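Local atomic coordinates of succinate-semialdehyde dehydrogenase (Streptococcus pyogenes MGAS1882, PDB entry 4OHT), a protein that probably oxidises succinate semialdehyde to succinate with NADP+ as the hydride acceptor, as a member of the aldehyde dehydrogenase family. Residues A127-N132 and M152-A157; G207-G212 and L228-D233. One frame throughout, in Å; residues are numbered along the deposited sequence.

Contact 1. Residues A127-N132 and M152-A157; sequences AVEPWN and MVLKHA. With NAP (NADP nicotinamide-adenine-dinucleotide phosphate), chain C.
E129 lays its CB over one face of the H156 imidazole, a CH-pi contact 4.1 Å from CB to the ring centroid and displaced toward the rim. With CG anti to the carbonyl carbon (chi1 -54°), that methylene meets CD1 of L154 at 3.7 Å, the two side chains crossing at about a right angle. At the edge of the H156 ring CE1 lies against P130 O, close to the ring plane, with ND1 accepting from A157 N and NE2 hydrogen-bonded to P134 O, so the imidazole is fixed in rotation. The backbones pair as parallel strands: A127 N donates to V153 O, K155 N to A127 O and E129 N to K155 O. On the cofactor side, K155 NZ reaches O1X (2.7 Å) and O2B (2.9 Å) of the NADP 2'-phosphate group, a grip consistent with preference for NADP over NAD. NZ also donates to H156 O and bonds Y3. O3B of the NADP ribose donates to E129 O (2.8 Å), and V128 CG1 packs against O4B of the same ribose at 3.2 Å. Strands 124-128 and 152-155 form a beta-alpha-beta unit with helix 136-148, whose I138 meets L154 and H156, while strands 200-206 and 181-183 flank the pair.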
ATOM      1  N   ALA A 127     -10.487   0.239 -11.108  1.00 27.48           N
ATOM      2  CA  ALA A 127     -11.333   0.060  -9.936  1.00 26.49           C
ATOM      3  C   ALA A 127     -12.289  -1.095 -10.211  1.00 26.19           C
ATOM      4  O   ALA A 127     -12.943  -1.131 -11.255  1.00 25.02           O
ATOM      5  CB  ALA A 127     -12.132   1.347  -9.636  1.00 25.86           C
ATOM      6  N   VAL A 128     -12.344  -2.043  -9.280  1.00 26.50           N
ATOM      7  CA  VAL A 128     -13.230  -3.199  -9.386  1.00 28.04           C
ATOM      8  C   VAL A 128     -14.186  -3.032  -8.217  1.00 29.12           C
ATOM      9  O   VAL A 128     -13.756  -3.030  -7.065  1.00 30.66           O
ATOM     10  CB  VAL A 128     -12.449  -4.524  -9.254  1.00 28.76           C
ATOM     11  CG1 VAL A 128     -13.389  -5.715  -9.467  1.00 25.99           C
ATOM     12  CG2 VAL A 128     -11.322  -4.552 -10.274  1.00 25.62           C
ATOM     13  N   GLU A 129     -15.477  -2.896  -8.514  1.00 29.23           N
ATOM     14  CA  GLU A 129     -16.477  -2.651  -7.481  1.00 29.34           C
ATOM     15  C   GLU A 129     -17.632  -3.647  -7.382  1.00 30.25           C
ATOM     16  O   GLU A 129     -17.961  -4.348  -8.343  1.00 29.97           O
ATOM     17  CB  GLU A 129     -17.048  -1.234  -7.668  1.00 30.42           C
ATOM     18  CG  GLU A 129     -15.993  -0.123  -7.704  1.00 27.68           C
ATOM     19  CD  GLU A 129     -15.082  -0.125  -6.477  1.00 31.27           C
ATOM     20  OE1 GLU A 129     -15.577  -0.385  -5.362  1.00 29.26           O
ATOM     21  OE2 GLU A 129     -13.868   0.149  -6.621  1.00 32.53           O
ATOM     22  N   PRO A 130     -18.274  -3.710  -6.200  1.00 29.42           N
ATOM     23  CA  PRO A 130     -19.401  -4.605  -5.916  1.00 29.10           C
ATOM     24  C   PRO A 130     -20.768  -3.930  -6.108  1.00 28.86           C
ATOM     25  O   PRO A 130     -20.855  -2.710  -6.255  1.00 28.53           O
ATOM     26  CB  PRO A 130     -19.149  -4.993  -4.469  1.00 26.11           C
ATOM     27  CG  PRO A 130     -18.703  -3.681  -3.888  1.00 27.54           C
ATOM     28  CD  PRO A 130     -17.772  -3.101  -4.952  1.00 27.54           C
ATOM     29  N   TRP A 131     -21.828  -4.735  -6.081  1.00 28.30           N
ATOM     30  CA  TRP A 131     -23.197  -4.250  -6.276  1.00 27.91           C
ATOM     31  C   TRP A 131     -23.944  -3.661  -5.081  1.00 28.24           C
ATOM     32  O   TRP A 131     -24.961  -2.993  -5.278  1.00 29.06           O
ATOM     33  CB  TRP A 131     -24.065  -5.379  -6.832  1.00 25.52           C
ATOM     34  CG  TRP A 131     -23.930  -6.654  -6.044  1.00 26.61           C
ATOM     35  CD1 TRP A 131     -23.146  -7.728  -6.353  1.00 26.14           C
ATOM     36  CD2 TRP A 131     -24.550  -6.962  -4.786  1.00 25.83           C
ATOM     37  NE1 TRP A 131     -23.233  -8.681  -5.367  1.00 26.11           N
ATOM     38  CE2 TRP A 131     -24.086  -8.239  -4.393  1.00 25.99           C
ATOM     39  CE3 TRP A 131     -25.450  -6.282  -3.951  1.00 25.01           C
ATOM     40  CZ2 TRP A 131     -24.493  -8.855  -3.199  1.00 25.22           C
ATOM     41  CZ3 TRP A 131     -25.855  -6.894  -2.762  1.00 24.46           C
ATOM     42  CH2 TRP A 131     -25.374  -8.168  -2.400  1.00 26.20           C
ATOM     43  N   ASN A 132     -23.469  -3.890  -3.856  1.00 26.37           N
ATOM     44  CA  ASN A 132     -24.214  -3.413  -2.695  1.00 27.85           C
ATOM     45  C   ASN A 132     -24.470  -1.904  -2.582  1.00 28.72           C
ATOM     46  O   ASN A 132     -25.458  -1.497  -1.975  1.00 29.72           O
ATOM     47  CB  ASN A 132     -23.608  -3.991  -1.405  1.00 26.89           C
ATOM     48  CG  ASN A 132     -22.311  -3.323  -0.993  1.00 28.16           C
ATOM     49  OD1 ASN A 132     -21.545  -2.822  -1.818  1.00 29.65           O
ATOM     50  ND2 ASN A 132     -22.051  -3.335   0.303  1.00 26.63           N
ATOM     51  N   MET A 152      -9.426   6.948 -14.625  1.00 28.38           N
ATOM     52  CA  MET A 152      -9.912   5.685 -14.091  1.00 29.79           C
ATOM     53  C   MET A 152     -10.707   4.778 -15.041  1.00 29.42           C
ATOM     54  O   MET A 152     -11.448   5.256 -15.902  1.00 29.10           O
ATOM     55  CB  MET A 152     -10.760   5.980 -12.852  1.00 29.75           C
ATOM     56  CG  MET A 152     -11.431   4.769 -12.240  1.00 34.77           C
ATOM     57  SD  MET A 152     -12.248   5.165 -10.681  1.00 37.08           S
ATOM     58  CE  MET A 152     -10.798   5.466  -9.640  1.00 36.19           C
ATOM     59  N   VAL A 153     -10.526   3.466 -14.887  1.00 27.73           N
ATOM     60  CA  VAL A 153     -11.285   2.489 -15.667  1.00 27.92           C
ATOM     61  C   VAL A 153     -11.997   1.635 -14.631  1.00 28.94           C
ATOM     62  O   VAL A 153     -11.407   1.226 -13.622  1.00 27.53           O
ATOM     63  CB  VAL A 153     -10.407   1.610 -16.612  1.00 28.05           C
ATOM     64  CG1 VAL A 153      -9.879   2.474 -17.748  1.00 25.07           C
ATOM     65  CG2 VAL A 153      -9.267   0.935 -15.848  1.00 27.55           C
ATOM     66  N   LEU A 154     -13.277   1.388 -14.877  1.00 28.67           N
ATOM     67  CA  LEU A 154     -14.108   0.662 -13.941  1.00 28.34           C
ATOM     68  C   LEU A 154     -14.678  -0.662 -14.413  1.00 28.83           C
ATOM     69  O   LEU A 154     -15.196  -0.772 -15.524  1.00 29.29           O
ATOM     70  CB  LEU A 154     -15.267   1.571 -13.517  1.00 29.47           C
ATOM     71  CG  LEU A 154     -16.450   0.961 -12.762  1.00 30.00           C
ATOM     72  CD1 LEU A 154     -16.033   0.620 -11.347  1.00 28.92           C
ATOM     73  CD2 LEU A 154     -17.602   1.962 -12.733  1.00 28.78           C
ATOM     74  N   LYS A 155     -14.576  -1.658 -13.544  1.00 28.47           N
ATOM     75  CA  LYS A 155     -15.135  -2.978 -13.792  1.00 29.39           C
ATOM     76  C   LYS A 155     -16.107  -3.115 -12.629  1.00 28.93           C
ATOM     77  O   LYS A 155     -15.691  -3.336 -11.487  1.00 29.10           O
ATOM     78  CB  LYS A 155     -14.056  -4.060 -13.710  1.00 30.41           C
ATOM     79  CG  LYS A 155     -14.486  -5.432 -14.222  1.00 31.09           C
ATOM     80  CD  LYS A 155     -15.338  -6.182 -13.213  1.00 29.68           C
ATOM     81  CE  LYS A 155     -15.830  -7.506 -13.775  1.00 28.06           C
ATOM     82  NZ  LYS A 155     -17.248  -7.747 -13.366  1.00 24.14           N
ATOM     83  N   HIS A 156     -17.394  -2.935 -12.915  1.00 28.11           N
ATOM     84  CA  HIS A 156     -18.431  -3.024 -11.894  1.00 27.90           C
ATOM     85  C   HIS A 156     -19.031  -4.429 -11.888  1.00 27.38           C
ATOM     86  O   HIS A 156     -18.736  -5.237 -12.768  1.00 27.02           O
ATOM     87  CB  HIS A 156     -19.530  -2.000 -12.175  1.00 28.10           C
ATOM     88  CG  HIS A 156     -20.066  -1.337 -10.945  1.00 30.90           C
ATOM     89  ND1 HIS A 156     -20.294  -2.016  -9.767  1.00 32.19           N
ATOM     90  CD2 HIS A 156     -20.438  -0.055 -10.717  1.00 31.48           C
ATOM     91  CE1 HIS A 156     -20.781  -1.181  -8.866  1.00 31.30           C
ATOM     92  NE2 HIS A 156     -20.879   0.014  -9.418  1.00 32.07           N
ATOM     93  N   ALA A 157     -19.881  -4.708 -10.905  1.00 25.72           N
ATOM     94  CA  ALA A 157     -20.505  -6.017 -10.785  1.00 28.45           C
ATOM     95  C   ALA A 157     -21.420  -6.347 -11.971  1.00 29.44           C
ATOM     96  O   ALA A 157     -22.027  -5.460 -12.585  1.00 27.05           O
ATOM     97  CB  ALA A 157     -21.282  -6.105  -9.481  1.00 27.37           C
TER
HETATM   98  PA  NAP C 501     -17.355 -10.019  -5.490  1.00 68.42           P
HETATM   99  O1A NAP C 501     -15.903 -10.210  -5.159  1.00 69.22           O
HETATM  100  O2A NAP C 501     -17.969 -11.312  -5.862  1.00 69.23           O
HETATM  101  O5B NAP C 501     -17.448  -8.973  -6.695  1.00 64.51           O
HETATM  102  C5B NAP C 501     -16.916  -7.662  -6.509  1.00 56.00           C
HETATM  103  C4B NAP C 501     -16.344  -7.238  -7.837  1.00 49.80           C
HETATM  104  O4B NAP C 501     -15.181  -8.042  -8.144  1.00 48.13           O
HETATM  105  C3B NAP C 501     -17.345  -7.532  -8.917  1.00 46.04           C
HETATM  106  O3B NAP C 501     -17.234  -6.515  -9.907  1.00 41.51           O
HETATM  107  C2B NAP C 501     -16.907  -8.846  -9.449  1.00 44.09           C
HETATM  108  O2B NAP C 501     -17.330  -9.034 -10.800  1.00 41.53           O
HETATM  109  C1B NAP C 501     -15.427  -8.708  -9.401  1.00 45.15           C
HETATM  110  N9A NAP C 501     -14.742  -9.938  -9.436  1.00 45.38           N
HETATM  111  C8A NAP C 501     -14.905 -10.975  -8.586  1.00 45.14           C
HETATM  112  N7A NAP C 501     -14.014 -11.957  -8.892  1.00 44.42           N
HETATM  113  C5A NAP C 501     -13.245 -11.552  -9.971  1.00 45.11           C
HETATM  114  C6A NAP C 501     -12.102 -12.054 -10.678  1.00 45.31           C
HETATM  115  N6A NAP C 501     -11.583 -13.306 -10.433  1.00 43.85           N
HETATM  116  N1A NAP C 501     -11.529 -11.283 -11.628  1.00 45.86           N
HETATM  117  C2A NAP C 501     -12.007 -10.089 -11.911  1.00 46.15           C
HETATM  118  N3A NAP C 501     -13.080  -9.569 -11.281  1.00 44.74           N
HETATM  119  C4A NAP C 501     -13.718 -10.256 -10.324  1.00 45.46           C
HETATM  120  O3  NAP C 501     -18.158  -9.411  -4.267  1.00 72.21           O
HETATM  121  PN  NAP C 501     -19.718  -9.023  -4.388  1.00 78.91           P
HETATM  122  O1N NAP C 501     -20.517 -10.290  -4.400  1.00 76.94           O
HETATM  123  O2N NAP C 501     -19.945  -8.254  -5.671  1.00 75.07           O
HETATM  124  O5D NAP C 501     -20.114  -8.189  -3.188  1.00 76.58           O
HETATM  125  P2B NAP C 501     -18.639  -9.902 -11.177  1.00 38.32           P
HETATM  126  O1X NAP C 501     -18.736  -9.928 -12.683  1.00 37.99           O
HETATM  127  O2X NAP C 501     -18.484 -11.287 -10.688  1.00 37.95           O
HETATM  128  O3X NAP C 501     -19.872  -9.293 -10.590  1.00 36.22           O

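Contact 2. Residues G207-G212 and L228-D233; sequences GSERGG and LELGGD. With NAP (NADP nicotinamide-adenine-dinucleotide phosphate), chain C.
G207 N donates to E229 O (2.9 Å), and the G207 carbonyl oxygen in turn receives a CA-H...O contact from L230 CA at 3.3 Å, so the chain leaving strand 200-206 stays paired with the end of strand 225-229 as it turns into helix 209-221. L230 fills the angle between them: with CG anti to the carbonyl carbon (chi1 -51°), its CD2 lies 3.5 Å from S208 O, and CD1 packs alongside CG of E209 at 4.3 Å. L228 CD2 approaches G212 O, and L230 CD2 lies near G212 CA. This is the strand-loop-helix turn of a Rossmann-like beta-alpha-beta unit, with the cofactor pyrophosphate at the helix start. S208 is the N-cap, its OG accepting a weak bond from G211 N. S208 OG also donates to NADP O1A at 2.6 Å, while S208 N gives that same oxygen a second bond. Two donors thus grip one phosphate oxygen at the helix N-terminus, whose dipole may further stabilise the negative charge. The cofactor lies close to the backbone, with G207 CA near the bridging oxygen O3 of NADP and G211 CA 3.5 Å from adenine N7A. L223 of the second subunit packs on E209, L228 and L230.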
ATOM      1  N   GLY A 207     -14.822  -5.863  -2.522  1.00 30.41           N
ATOM      2  CA  GLY A 207     -15.565  -7.069  -2.831  1.00 34.11           C
ATOM      3  C   GLY A 207     -15.265  -8.238  -1.916  1.00 35.53           C
ATOM      4  O   GLY A 207     -14.985  -8.056  -0.728  1.00 35.36           O
ATOM      5  N   SER A 208     -15.319  -9.442  -2.475  1.00 37.12           N
ATOM      6  CA  SER A 208     -15.078 -10.665  -1.709  1.00 39.75           C
ATOM      7  C   SER A 208     -13.604 -11.055  -1.649  1.00 38.44           C
ATOM      8  O   SER A 208     -12.797 -10.583  -2.443  1.00 38.11           O
ATOM      9  CB  SER A 208     -15.873 -11.822  -2.314  1.00 41.23           C
ATOM     10  OG  SER A 208     -15.349 -12.175  -3.588  1.00 44.85           O
ATOM     11  N   GLU A 209     -13.275 -11.935  -0.710  1.00 39.78           N
ATOM     12  CA  GLU A 209     -11.910 -12.410  -0.517  1.00 42.50           C
ATOM     13  C   GLU A 209     -11.383 -13.151  -1.737  1.00 41.82           C
ATOM     14  O   GLU A 209     -10.224 -12.992  -2.117  1.00 40.30           O
ATOM     15  CB  GLU A 209     -11.836 -13.354   0.685  1.00 46.15           C
ATOM     16  CG  GLU A 209     -12.117 -12.724   2.038  1.00 51.44           C
ATOM     17  CD  GLU A 209     -11.993 -13.740   3.161  1.00 55.85           C
ATOM     18  OE1 GLU A 209     -10.892 -14.314   3.318  1.00 56.99           O
ATOM     19  OE2 GLU A 209     -12.993 -13.975   3.880  1.00 57.54           O
ATOM     20  N   ARG A 210     -12.238 -13.971  -2.340  1.00 42.64           N
ATOM     21  CA  ARG A 210     -11.850 -14.744  -3.514  1.00 43.77           C
ATOM     22  C   ARG A 210     -11.467 -13.817  -4.673  1.00 41.46           C
ATOM     23  O   ARG A 210     -10.442 -14.019  -5.333  1.00 39.95           O
ATOM     24  CB  ARG A 210     -12.996 -15.683  -3.916  1.00 48.29           C
ATOM     25  CG  ARG A 210     -12.641 -16.671  -5.016  1.00 55.73           C
ATOM     26  CD  ARG A 210     -13.699 -17.770  -5.177  1.00 61.74           C
ATOM     27  NE  ARG A 210     -13.713 -18.713  -4.056  1.00 66.20           N
ATOM     28  CZ  ARG A 210     -14.321 -18.498  -2.891  1.00 68.92           C
ATOM     29  NH1 ARG A 210     -14.981 -17.368  -2.675  1.00 70.00           N
ATOM     30  NH2 ARG A 210     -14.263 -19.415  -1.933  1.00 69.84           N
ATOM     31  N   GLY A 211     -12.287 -12.799  -4.912  1.00 39.75           N
ATOM     32  CA  GLY A 211     -11.993 -11.858  -5.979  1.00 37.64           C
ATOM     33  C   GLY A 211     -10.757 -11.045  -5.630  1.00 37.28           C
ATOM     34  O   GLY A 211      -9.904 -10.786  -6.483  1.00 36.39           O
ATOM     35  N   GLY A 212     -10.660 -10.645  -4.365  1.00 35.14           N
ATOM     36  CA  GLY A 212      -9.520  -9.869  -3.915  1.00 33.27           C
ATOM     37  C   GLY A 212      -8.191 -10.594  -4.078  1.00 32.42           C
ATOM     38  O   GLY A 212      -7.206 -10.002  -4.526  1.00 30.68           O
ATOM     39  N   LEU A 228      -7.341  -3.010  -0.855  1.00 28.01           N
ATOM     40  CA  LEU A 228      -8.430  -3.964  -0.804  1.00 27.45           C
ATOM     41  C   LEU A 228      -9.420  -3.676   0.315  1.00 28.50           C
ATOM     42  O   LEU A 228      -9.036  -3.539   1.477  1.00 27.83           O
ATOM     43  CB  LEU A 228      -7.875  -5.383  -0.612  1.00 28.68           C
ATOM     44  CG  LEU A 228      -6.985  -6.002  -1.694  1.00 30.84           C
ATOM     45  CD1 LEU A 228      -6.508  -7.378  -1.228  1.00 30.31           C
ATOM     46  CD2 LEU A 228      -7.768  -6.126  -3.000  1.00 30.68           C
ATOM     47  N   GLU A 229     -10.696  -3.585  -0.054  1.00 29.06           N
ATOM     48  CA  GLU A 229     -11.791  -3.360   0.888  1.00 30.40           C
ATOM     49  C   GLU A 229     -12.634  -4.628   0.772  1.00 30.95           C
ATOM     50  O   GLU A 229     -13.396  -4.790  -0.189  1.00 27.94           O
ATOM     51  CB  GLU A 229     -12.631  -2.153   0.460  1.00 32.17           C
ATOM     52  CG  GLU A 229     -11.899  -0.820   0.472  1.00 37.17           C
ATOM     53  CD  GLU A 229     -11.794  -0.226   1.866  1.00 40.57           C
ATOM     54  OE1 GLU A 229     -12.434  -0.765   2.800  1.00 42.78           O
ATOM     55  OE2 GLU A 229     -11.081   0.785   2.022  1.00 40.79           O
ATOM     56  N   LEU A 230     -12.493  -5.529   1.740  1.00 30.82           N
ATOM     57  CA  LEU A 230     -13.224  -6.786   1.695  1.00 32.33           C
ATOM     58  C   LEU A 230     -14.367  -6.881   2.699  1.00 33.50           C
ATOM     59  O   LEU A 230     -14.812  -5.876   3.251  1.00 35.89           O
ATOM     60  CB  LEU A 230     -12.243  -7.946   1.876  1.00 32.19           C
ATOM     61  CG  LEU A 230     -11.046  -7.860   0.916  1.00 34.37           C
ATOM     62  CD1 LEU A 230     -10.087  -9.008   1.172  1.00 33.29           C
ATOM     63  CD2 LEU A 230     -11.538  -7.887  -0.532  1.00 33.28           C
ATOM     64  N   GLY A 231     -14.841  -8.096   2.938  1.00 32.10           N
ATOM     65  CA  GLY A 231     -15.946  -8.270   3.858  1.00 32.06           C
ATOM     66  C   GLY A 231     -15.664  -7.960   5.314  1.00 32.24           C
ATOM     67  O   GLY A 231     -14.534  -7.678   5.718  1.00 31.77           O
ATOM     68  N   GLY A 232     -16.725  -8.010   6.107  1.00 32.92           N
ATOM     69  CA  GLY A 232     -16.609  -7.761   7.525  1.00 31.89           C
ATOM     70  C   GLY A 232     -17.621  -8.625   8.245  1.00 32.02           C
ATOM     71  O   GLY A 232     -18.564  -9.133   7.634  1.00 30.66           O
ATOM     72  N   ASP A 233     -17.405  -8.816   9.539  1.00 30.03           N
ATOM     73  CA  ASP A 233     -18.311  -9.592  10.372  1.00 30.78           C
ATOM     74  C   ASP A 233     -18.246  -8.840  11.695  1.00 30.09           C
ATOM     75  O   ASP A 233     -17.886  -9.389  12.738  1.00 29.37           O
ATOM     76  CB  ASP A 233     -17.806 -11.033  10.510  1.00 31.20           C
ATOM     77  CG  ASP A 233     -18.882 -11.986  11.004  1.00 34.20           C
ATOM     78  OD1 ASP A 233     -20.080 -11.703  10.764  1.00 34.28           O
ATOM     79  OD2 ASP A 233     -18.531 -13.022  11.618  1.00 34.35           O
TER
HETATM   80  PA  NAP C 501     -17.355 -10.019  -5.490  1.00 68.42           P
HETATM   81  O1A NAP C 501     -15.903 -10.210  -5.159  1.00 69.22           O
HETATM   82  O2A NAP C 501     -17.969 -11.312  -5.862  1.00 69.23           O
HETATM   83  O5B NAP C 501     -17.448  -8.973  -6.695  1.00 64.51           O
HETATM   84  C5B NAP C 501     -16.916  -7.662  -6.509  1.00 56.00           C
HETATM   85  C4B NAP C 501     -16.344  -7.238  -7.837  1.00 49.80           C
HETATM   86  O4B NAP C 501     -15.181  -8.042  -8.144  1.00 48.13           O
HETATM   87  C3B NAP C 501     -17.345  -7.532  -8.917  1.00 46.04           C
HETATM   88  O3B NAP C 501     -17.234  -6.515  -9.907  1.00 41.51           O
HETATM   89  C2B NAP C 501     -16.907  -8.846  -9.449  1.00 44.09           C
HETATM   90  O2B NAP C 501     -17.330  -9.034 -10.800  1.00 41.53           O
HETATM   91  C1B NAP C 501     -15.427  -8.708  -9.401  1.00 45.15           C
HETATM   92  N9A NAP C 501     -14.742  -9.938  -9.436  1.00 45.38           N
HETATM   93  C8A NAP C 501     -14.905 -10.975  -8.586  1.00 45.14           C
HETATM   94  N7A NAP C 501     -14.014 -11.957  -8.892  1.00 44.42           N
HETATM   95  C5A NAP C 501     -13.245 -11.552  -9.971  1.00 45.11           C
HETATM   96  C6A NAP C 501     -12.102 -12.054 -10.678  1.00 45.31           C
HETATM   97  N6A NAP C 501     -11.583 -13.306 -10.433  1.00 43.85           N
HETATM   98  N1A NAP C 501     -11.529 -11.283 -11.628  1.00 45.86           N
HETATM   99  C2A NAP C 501     -12.007 -10.089 -11.911  1.00 46.15           C
HETATM  100  N3A NAP C 501     -13.080  -9.569 -11.281  1.00 44.74           N
HETATM  101  C4A NAP C 501     -13.718 -10.256 -10.324  1.00 45.46           C
HETATM  102  O3  NAP C 501     -18.158  -9.411  -4.267  1.00 72.21           O
HETATM  103  PN  NAP C 501     -19.718  -9.023  -4.388  1.00 78.91           P
HETATM  104  O1N NAP C 501     -20.517 -10.290  -4.400  1.00 76.94           O
HETATM  105  O2N NAP C 501     -19.945  -8.254  -5.671  1.00 75.07           O
HETATM  106  O5D NAP C 501     -20.114  -8.189  -3.188  1.00 76.58           O
HETATM  107  P2B NAP C 501     -18.639  -9.902 -11.177  1.00 38.32           P
HETATM  108  O1X NAP C 501     -18.736  -9.928 -12.683  1.00 37.99           O
HETATM  109  O2X NAP C 501     -18.484 -11.287 -10.688  1.00 37.95           O
HETATM  110  O3X NAP C 501     -19.872  -9.293 -10.590  1.00 36.22           O

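Overall arrangement
Contacts 1 and 2 follow one another along the chain, contact 1 closing before contact 2 opens, and their centres lie 13 Å apart. Their nearest atoms come within about 4 Å without touching. Both use the same mixed sheet, in which strand 200-206 runs between 124-128 and 225-229 and leads into the loop of contact 2. Two beta-alpha-beta units of this sheet, separated along the chain by helix 161-173, strand 181-183 and helix 188-195, meet NADP at the C-terminal ends of their parallel strands. Contact 1 bonds the ribose hydroxyl and 2'-phosphate and, weakly, the nicotinamide-side phosphate; contact 2 bonds the adenosine-side phosphate. Y188 and S158 add further bonds.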